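Local atomic coordinates of thiamine pyrophosphokinase (Bacillus subtilis, PDB entry 3LM8), a protein that catalyses the ATP-dependent pyrophosphorylation of thiamine to thiamine diphosphate, releasing AMP, and takes part in thiamine salvage. Residues P16-Y21 and V36-A41. The protein carries 1 engineered substitution. Residues are numbered along the deposited sequence; the frame is centred on the assembly and turned at random.
Sequences PDLTGY and VTLLDA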
# COMPACT_ATOMS: atom_id res chain seq x y z
N PRO A 16 0.25 -7.17 8.92
CA PRO A 16 0.33 -6.60 10.27
C PRO A 16 -0.97 -6.75 11.03
O PRO A 16 -1.96 -7.26 10.51
CB PRO A 16 0.61 -5.12 10.02
CG PRO A 16 1.04 -5.04 8.59
CD PRO A 16 0.22 -6.09 7.92
N ASP A 17 -0.95 -6.28 12.26
CA ASP A 17 -2.13 -6.28 13.10
C ASP A 17 -3.05 -5.23 12.46
O ASP A 17 -2.67 -4.06 12.30
CB ASP A 17 -1.74 -5.86 14.52
CG ASP A 17 -2.93 -5.34 15.32
OD1 ASP A 17 -2.71 -4.44 16.16
OD2 ASP A 17 -4.06 -5.84 15.12
N LEU A 18 -4.24 -5.64 12.06
CA LEU A 18 -5.15 -4.69 11.45
C LEU A 18 -5.88 -3.91 12.56
O LEU A 18 -6.13 -2.71 12.42
CB LEU A 18 -6.14 -5.43 10.55
CG LEU A 18 -5.46 -6.30 9.49
CD1 LEU A 18 -6.49 -7.06 8.66
CD2 LEU A 18 -4.60 -5.41 8.61
N THR A 19 -6.19 -4.60 13.65
CA THR A 19 -6.88 -4.02 14.80
C THR A 19 -6.48 -2.57 15.10
O THR A 19 -7.33 -1.67 15.12
CB THR A 19 -6.62 -4.87 16.07
OG1 THR A 19 -7.26 -6.15 15.92
CG2 THR A 19 -7.17 -4.20 17.31
N GLY A 20 -5.18 -2.35 15.32
CA GLY A 20 -4.70 -1.02 15.63
C GLY A 20 -4.91 0.02 14.55
O GLY A 20 -4.67 1.21 14.76
N TYR A 21 -5.35 -0.44 13.38
CA TYR A 21 -5.60 0.44 12.25
C TYR A 21 -7.08 0.81 12.20
O TYR A 21 -7.50 1.60 11.34
CB TYR A 21 -5.18 -0.24 10.93
CG TYR A 21 -3.71 -0.08 10.59
CD1 TYR A 21 -3.22 1.13 10.10
CD2 TYR A 21 -2.81 -1.14 10.76
CE1 TYR A 21 -1.86 1.29 9.78
CE2 TYR A 21 -1.44 -0.99 10.45
CZ TYR A 21 -0.98 0.23 9.96
OH TYR A 21 0.35 0.39 9.64
N VAL A 36 -11.71 -12.80 4.18
CA VAL A 36 -11.65 -13.86 5.18
C VAL A 36 -10.73 -13.38 6.31
O VAL A 36 -11.05 -13.51 7.49
CB VAL A 36 -11.08 -15.19 4.58
CG1 VAL A 36 -10.60 -16.12 5.70
CG2 VAL A 36 -12.15 -15.91 3.76
N THR A 37 -9.58 -12.83 5.94
CA THR A 37 -8.61 -12.31 6.90
C THR A 37 -9.24 -11.28 7.82
O THR A 37 -8.97 -11.24 9.03
CB THR A 37 -7.43 -11.64 6.19
OG1 THR A 37 -6.98 -12.47 5.12
CG2 THR A 37 -6.28 -11.44 7.14
N LEU A 38 -10.07 -10.42 7.24
CA LEU A 38 -10.73 -9.38 8.02
C LEU A 38 -11.61 -9.97 9.12
O LEU A 38 -11.61 -9.50 10.26
CB LEU A 38 -11.57 -8.49 7.09
CG LEU A 38 -10.81 -7.56 6.15
CD1 LEU A 38 -11.77 -7.04 5.10
CD2 LEU A 38 -10.22 -6.40 6.92
N LEU A 39 -12.37 -11.00 8.77
CA LEU A 39 -13.26 -11.64 9.72
C LEU A 39 -12.50 -12.27 10.87
O LEU A 39 -12.93 -12.19 12.02
CB LEU A 39 -14.12 -12.68 9.01
CG LEU A 39 -15.47 -12.15 8.49
CD1 LEU A 39 -15.32 -10.72 7.98
CD2 LEU A 39 -15.99 -13.06 7.40
N ASP A 40 -11.37 -12.89 10.57
CA ASP A 40 -10.58 -13.51 11.62
C ASP A 40 -10.13 -12.47 12.63
O ASP A 40 -10.15 -12.72 13.84
CB ASP A 40 -9.36 -14.24 11.04
CG ASP A 40 -9.74 -15.41 10.12
OD1 ASP A 40 -10.86 -15.96 10.25
OD2 ASP A 40 -8.91 -15.79 9.27
N ALA A 41 -9.75 -11.30 12.14
CA ALA A 41 -9.29 -10.21 12.99
C ALA A 41 -10.43 -9.54 13.74
O ALA A 41 -10.21 -8.89 14.75
CB ALA A 41 -8.54 -9.17 12.17
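Leu18 and Leu38 meet through one methyl each. CD1 of Leu18 lies 4.2 Å from CD2 of Leu38, and the two side chains cross at about a right angle. The touch is between branch ends. Leu18 leaves its backbone toward the helix. Its CG sits anti to the carbonyl carbon, chi1 -55°, and the extended second torsion carries CD1 forward to the helix. The CB of Leu38 points past the loop rather than at it, and the CD2 branch turns in to make the contact. CB of Ala41 also points toward the loop, at the more exposed side of the contact. There OG1 of Thr19 stands 4.2 Å from the carbonyl O of Ala41, and no hydrogen bond joins the two segments.

The contact lies in the catalytic domain of the thiamine pyrophosphokinase family. Residues 16-21 belong to the connection between strands 3-7 and 26-31, neighbours in the parallel part of the mixed sheet. Residues 36-41 form the end of helix 33-41, which follows strand 26-31. Both leucines also pack on Val7 and Trp28 from these two strands, so the pair bridges loop and helix over the sheet. The side chain of Leu18 is about 6 Å from a bound magnesium ion. Within the loop, Tyr21 N bonds to Leu18 O, as in a 3-10 turn.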